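Local coordinates for SusD superfamily protein (Parabacteroides distasonis, PDB 3OTN) that probably binds nutrients, most likely carbohydrates, at the bacterial outer membrane, at residues S57-S60 against Q61-Y64; K289-V292 against E293-K297; V455-E458 against T459-L462. One frame throughout, in Å; residues are numbered along the deposited sequence.

All three contacts are local, each formed within one continuous run of chain, and none touches another: their centres lie 21 to 25 Å apart. Contacts 1 and 2 are partly buried, whereas contact 3 lies at the surface. They serve different elements: contact 1 spans the loop from strand 55-56 to helix 64-68, contact 2 joins the short helix 289-292 to the residues that follow it, and contact 3 shapes the loop ahead of helix 467-472. Each has one oxygen that accepts two donors: a backbone carbonyl in contacts 1 and 2, a glutamine side-chain oxygen in contact 3. Contact 2 alone adds an aromatic pair and a salt bridge.

Contact 1 of 3, residues S57-S60 against Q61-Y64; sequences SENS and QSNY
Ser62 folds back on Asn59 through both its hydroxyl and its amide, and these are two of the bonds that hold the turn. The hydroxyl is the closer donor: Ser62 OG lies only 2.5 Å from Asn59 O, in the carbonyl plane, with a C=O...donor angle of 158°. Ser62 N gives a longer bond of 3.3 Å to the same Asn59 O, reaching it from above the carbonyl plane. Two donors on different approaches therefore grip one acceptor. The hydroxyl takes up this position because OG is turned between the backbone N and the carbonyl carbon (chi1 55°).

A third bond across the turn uses the asparagine side chain: Gln61 N donates to Asn59 OD1 at 3.3 Å, again from well outside the amide plane. The other end of that amide, ND2, is hydrogen-bonded to Ser284 OG, so the group is held at both heteroatoms. Within 57-60, Asn59 N donates to Ser57 OG at 2.9 Å, which makes an ST turn. Ser57 OG also stands 2.8 Å from Ser62 OG, gathering the two serine side chains beside the Asn59 carbonyl.

Carbon contacts are fewer. CB of Ser57 lies 3.6 Å from CB of Tyr64, and the methylene of Ser62 packs on the Asn59 amide, with CB 3.8 Å from ND2. The side chains of Asn59 and Gln61 cross at about a right angle, which sets Gln61 CB beside Asn59 OD1 at 3.6 Å.

The turn carries the chain from strand 55-56 into helix 64-68. Around it, the Tyr64 ring meets that of Tyr50 and touches Trp452, while Ser62 O accepts from Tyr78 OH and Glu58 bonds to Ser271 and Tyr335.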
# COMPACT_ATOMS: atom_id res chain seq x y z
N SER A 57 -2.33 -1.96 -18.72
CA SER A 57 -3.06 -3.22 -18.66
C SER A 57 -3.09 -3.82 -20.05
O SER A 57 -3.12 -3.09 -21.03
CB SER A 57 -4.49 -2.94 -18.18
OG SER A 57 -5.24 -4.15 -18.08
N GLU A 58 -3.00 -5.15 -20.13
CA GLU A 58 -3.36 -5.90 -21.35
C GLU A 58 -4.84 -6.39 -21.28
O GLU A 58 -5.32 -7.03 -22.20
CB GLU A 58 -2.47 -7.14 -21.49
CG GLU A 58 -1.04 -6.88 -21.67
CD GLU A 58 -0.17 -8.14 -21.66
OE1 GLU A 58 -0.48 -9.15 -20.99
OE2 GLU A 58 0.87 -8.10 -22.33
N ASN A 59 -5.52 -6.10 -20.17
CA ASN A 59 -6.83 -6.65 -19.82
C ASN A 59 -7.88 -5.51 -19.93
O ASN A 59 -7.92 -4.60 -19.10
CB ASN A 59 -6.74 -7.20 -18.39
CG ASN A 59 -8.12 -7.60 -17.76
OD1 ASN A 59 -9.12 -7.90 -18.44
ND2 ASN A 59 -8.13 -7.63 -16.42
N SER A 60 -8.72 -5.62 -20.94
CA SER A 60 -9.78 -4.65 -21.28
C SER A 60 -10.88 -4.42 -20.20
O SER A 60 -11.52 -3.36 -20.16
CB SER A 60 -10.47 -5.13 -22.58
OG SER A 60 -11.12 -6.39 -22.36
N GLN A 61 -11.10 -5.45 -19.39
CA GLN A 61 -12.11 -5.43 -18.34
C GLN A 61 -11.68 -4.73 -17.05
O GLN A 61 -12.50 -4.54 -16.16
CB GLN A 61 -12.51 -6.87 -17.99
CG GLN A 61 -13.01 -7.66 -19.19
CD GLN A 61 -14.33 -7.11 -19.70
OE1 GLN A 61 -15.37 -7.26 -19.05
NE2 GLN A 61 -14.29 -6.44 -20.85
N SER A 62 -10.39 -4.40 -16.94
CA SER A 62 -9.81 -3.76 -15.73
C SER A 62 -10.13 -2.28 -15.62
O SER A 62 -9.80 -1.67 -14.59
CB SER A 62 -8.30 -3.94 -15.68
OG SER A 62 -7.67 -3.47 -16.86
N ASN A 63 -10.75 -1.71 -16.66
CA ASN A 63 -11.09 -0.29 -16.70
C ASN A 63 -9.84 0.58 -16.65
O ASN A 63 -9.95 1.76 -16.33
CB ASN A 63 -12.10 0.09 -15.57
CG ASN A 63 -12.72 1.50 -15.74
OD1 ASN A 63 -12.86 1.98 -16.87
ND2 ASN A 63 -13.09 2.15 -14.61
N TYR A 64 -8.66 0.03 -17.02
CA TYR A 64 -7.47 0.89 -17.12
C TYR A 64 -7.78 2.08 -18.01
O TYR A 64 -7.32 3.18 -17.71
CB TYR A 64 -6.20 0.19 -17.62
CG TYR A 64 -5.03 1.16 -17.80
CD1 TYR A 64 -4.63 2.00 -16.75
CD2 TYR A 64 -4.38 1.30 -19.02
CE1 TYR A 64 -3.59 2.91 -16.90
CE2 TYR A 64 -3.32 2.20 -19.17
CZ TYR A 64 -2.95 3.01 -18.12
OH TYR A 64 -1.93 3.92 -18.29

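Contact 2 of 3, residues K289-V292 against E293-K297; sequences KEFV and ESFEK
Phe295 turns the edge of its ring toward the face of Phe291, a T-shaped pair with centroids 5.2 Å apart and planes at 64°. Phe295 CE1 sits over the Phe291 face toward its rim and comes within 3.7 Å of Phe291 CE2. Phe291 O meets the Phe295 ring at its edge, near the ring plane. Phe295 has its CG anti to the carbonyl carbon (chi1 -75°), which lays the ring back along the turn. Both rings are buried, with Phe416 meeting Phe295 and Cys419 against Phe291.

Phe291 O also accepts twice from one residue: Ser294 OG at 2.7 Å, close to the carbonyl plane, and Ser294 N at 3.1 Å from far above it. The chain goes on through a type I beta turn, Val292 to Phe295, whose carbonyls Val292 O and Phe295 O are both met by one water.

The exposed side is looser and ionic. Lys289 NZ reaches forward along the chain to Glu293 OE1, a salt bridge of 3.0 Å on the syn side of the carboxylate, with a weak second bond to OE2. The lysine chain bends at its last two torsions to do this. The backbones of the same two residues are joined as well, Glu293 N donating to Lys289 O at 2.9 Å.

The chemistry thus divides by depth: aromatic packing and a carbonyl that accepts two hydrogen bonds lie on the inside, while outside the charged pair spans one helical turn. Because Glu293 OE2 also bonds to Tyr334 OH, the carboxylate has a second, neutral partner, consistent with a fixed orientation.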
# COMPACT_ATOMS: atom_id res chain seq x y z
N LYS A 289 7.54 0.25 -20.26
CA LYS A 289 8.90 0.22 -20.79
C LYS A 289 9.71 1.44 -20.31
O LYS A 289 10.84 1.30 -19.92
CB LYS A 289 8.83 0.17 -22.34
CG LYS A 289 10.12 0.45 -23.12
CD LYS A 289 9.81 0.62 -24.64
CE LYS A 289 10.77 1.62 -25.32
NZ LYS A 289 12.15 1.10 -25.49
N GLU A 290 9.10 2.62 -20.29
CA GLU A 290 9.75 3.89 -19.85
C GLU A 290 10.18 3.89 -18.38
O GLU A 290 11.26 4.40 -18.05
CB GLU A 290 8.84 5.11 -20.10
CG GLU A 290 8.55 5.45 -21.58
CD GLU A 290 7.37 4.67 -22.18
OE1 GLU A 290 6.86 3.68 -21.56
OE2 GLU A 290 6.97 5.04 -23.30
N PHE A 291 9.36 3.32 -17.50
CA PHE A 291 9.76 3.18 -16.12
C PHE A 291 10.88 2.18 -15.95
O PHE A 291 11.84 2.44 -15.22
CB PHE A 291 8.60 2.81 -15.20
CG PHE A 291 8.99 2.72 -13.75
CD1 PHE A 291 9.54 3.81 -13.09
CD2 PHE A 291 8.82 1.53 -13.04
CE1 PHE A 291 9.90 3.73 -11.74
CE2 PHE A 291 9.18 1.43 -11.70
CZ PHE A 291 9.71 2.54 -11.04
N VAL A 292 10.75 1.02 -16.60
CA VAL A 292 11.78 -0.01 -16.46
C VAL A 292 13.12 0.55 -16.94
O VAL A 292 14.16 0.37 -16.27
CB VAL A 292 11.38 -1.29 -17.21
CG1 VAL A 292 12.57 -2.28 -17.30
CG2 VAL A 292 10.16 -1.95 -16.52
N GLU A 293 13.10 1.29 -18.05
CA GLU A 293 14.34 1.80 -18.64
C GLU A 293 14.89 3.04 -17.91
O GLU A 293 15.96 3.50 -18.27
CB GLU A 293 14.15 2.02 -20.15
CG GLU A 293 13.89 0.64 -20.81
CD GLU A 293 13.68 0.64 -22.30
OE1 GLU A 293 13.58 1.73 -22.89
OE2 GLU A 293 13.64 -0.49 -22.86
N SER A 294 14.17 3.55 -16.90
CA SER A 294 14.60 4.71 -16.07
C SER A 294 15.54 4.37 -14.92
O SER A 294 16.12 5.28 -14.32
CB SER A 294 13.39 5.47 -15.51
OG SER A 294 12.74 4.81 -14.44
N PHE A 295 15.64 3.09 -14.56
CA PHE A 295 16.54 2.64 -13.50
C PHE A 295 17.99 2.89 -13.92
O PHE A 295 18.32 2.81 -15.09
CB PHE A 295 16.39 1.14 -13.22
CG PHE A 295 15.15 0.78 -12.43
CD1 PHE A 295 13.89 0.89 -13.00
CD2 PHE A 295 15.27 0.22 -11.16
CE1 PHE A 295 12.76 0.52 -12.30
CE2 PHE A 295 14.14 -0.16 -10.45
CZ PHE A 295 12.89 -0.02 -11.01
N GLU A 296 18.84 3.13 -12.93
CA GLU A 296 20.25 3.35 -13.13
C GLU A 296 20.88 2.15 -13.86
O GLU A 296 20.45 0.99 -13.67
CB GLU A 296 20.90 3.59 -11.76
CG GLU A 296 22.23 4.35 -11.75
CD GLU A 296 22.67 4.72 -10.34
OE1 GLU A 296 21.81 5.01 -9.47
OE2 GLU A 296 23.90 4.72 -10.10
N LYS A 297 21.83 2.42 -14.75
CA LYS A 297 22.57 1.37 -15.47
C LYS A 297 23.20 0.42 -14.46
O LYS A 297 23.72 0.88 -13.44
CB LYS A 297 23.64 1.97 -16.39
CG LYS A 297 24.18 0.99 -17.45
O HOH W 1 17.14 0.38 -16.79

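Contact 3 of 3, residues V455-E458 against T459-L462; sequences VYTE and TQLL
Gln460 curls its side chain back over Thr457 and brings OE1 against both the backbone amide and the hydroxyl of that residue. The hydrogen bond from the backbone is the shorter by a little, and nearly straight: Thr457 N lies 2.7 Å from Gln460 OE1, with an N-H...acceptor angle of 162°. Thr457 OG1 donates to the same Gln460 OE1 at 2.8 Å. Each donor is tilted by only about 20° from the plane of the amide group, and two donors lying near that plane restrict the rotation of the group. A bend at chi2 (70°) returns the glutamine to its own turn.

The backbone repeats the link in reverse, Gln460 N donating to Thr457 O at 3.2 Å. Thr457 OG1 also accepts from Thr459 N at 3.2 Å, so this hydroxyl both gives and receives. One residue on, Leu461 N donates to Glu458 O, again at 3.2 Å, and continues the 3-10 winding. Leu461 CB packs on that same carbonyl, 3.3 Å from Glu458 O.

Residues 459-461 belong to a 3-10 segment that begins earlier in the chain, within the loop between strand 442-444 and helix 467-472. Tyr456 is the buried residue: its hydroxyl bonds to Met51 O, and its ring meets Phe445 and packs edge-to-face with Tyr448. Leu461 also lies on Phe445, while Leu462 O accepts from Tyr482 OH at the C-terminus.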
# COMPACT_ATOMS: atom_id res chain seq x y z
N VAL A 455 -2.87 15.57 -19.53
CA VAL A 455 -2.27 16.50 -18.57
C VAL A 455 -3.02 16.48 -17.25
O VAL A 455 -4.24 16.65 -17.21
CB VAL A 455 -2.19 17.95 -19.16
CG1 VAL A 455 -1.62 18.90 -18.12
CG2 VAL A 455 -1.33 17.97 -20.46
N TYR A 456 -2.30 16.23 -16.15
CA TYR A 456 -2.91 16.17 -14.82
C TYR A 456 -3.29 17.57 -14.34
O TYR A 456 -2.56 18.54 -14.59
CB TYR A 456 -1.99 15.49 -13.81
CG TYR A 456 -1.86 13.97 -13.97
CD1 TYR A 456 -2.23 13.31 -15.14
CD2 TYR A 456 -1.33 13.20 -12.95
CE1 TYR A 456 -2.08 11.93 -15.27
CE2 TYR A 456 -1.17 11.80 -13.08
CZ TYR A 456 -1.53 11.19 -14.24
OH TYR A 456 -1.37 9.84 -14.40
N THR A 457 -4.45 17.66 -13.70
CA THR A 457 -4.97 18.87 -13.12
C THR A 457 -5.26 18.65 -11.63
O THR A 457 -5.02 17.55 -11.09
CB THR A 457 -6.27 19.29 -13.83
OG1 THR A 457 -7.35 18.41 -13.46
CG2 THR A 457 -6.08 19.32 -15.38
N GLU A 458 -5.80 19.67 -10.97
CA GLU A 458 -6.24 19.58 -9.58
C GLU A 458 -7.22 18.39 -9.34
O GLU A 458 -7.22 17.76 -8.27
CB GLU A 458 -6.88 20.91 -9.13
CG GLU A 458 -5.92 22.12 -9.06
CD GLU A 458 -5.68 22.88 -10.39
OE1 GLU A 458 -6.11 22.45 -11.49
OE2 GLU A 458 -5.02 23.93 -10.30
N THR A 459 -8.05 18.10 -10.34
CA THR A 459 -9.01 16.98 -10.28
C THR A 459 -8.39 15.64 -9.91
O THR A 459 -8.93 14.91 -9.06
CB THR A 459 -9.76 16.85 -11.61
OG1 THR A 459 -10.39 18.10 -11.90
CG2 THR A 459 -10.81 15.74 -11.59
N GLN A 460 -7.23 15.34 -10.50
CA GLN A 460 -6.57 14.04 -10.35
C GLN A 460 -5.92 13.85 -8.97
O GLN A 460 -5.53 12.74 -8.64
CB GLN A 460 -5.54 13.80 -11.45
CG GLN A 460 -6.12 13.44 -12.82
CD GLN A 460 -6.83 14.59 -13.52
OE1 GLN A 460 -6.36 15.74 -13.51
NE2 GLN A 460 -7.96 14.27 -14.15
N LEU A 461 -5.82 14.93 -8.17
CA LEU A 461 -5.34 14.82 -6.78
C LEU A 461 -6.19 13.91 -5.86
O LEU A 461 -5.69 13.43 -4.83
CB LEU A 461 -5.24 16.21 -6.14
CG LEU A 461 -4.18 17.17 -6.72
CD1 LEU A 461 -4.39 18.58 -6.15
CD2 LEU A 461 -2.78 16.67 -6.47
N LEU A 462 -7.46 13.71 -6.22
CA LEU A 462 -8.35 12.83 -5.46
C LEU A 462 -9.16 11.96 -6.41
O LEU A 462 -9.28 12.27 -7.59
CB LEU A 462 -9.31 13.66 -4.61
CG LEU A 462 -8.69 14.47 -3.47
CD1 LEU A 462 -9.71 15.41 -2.83
CD2 LEU A 462 -8.06 13.56 -2.41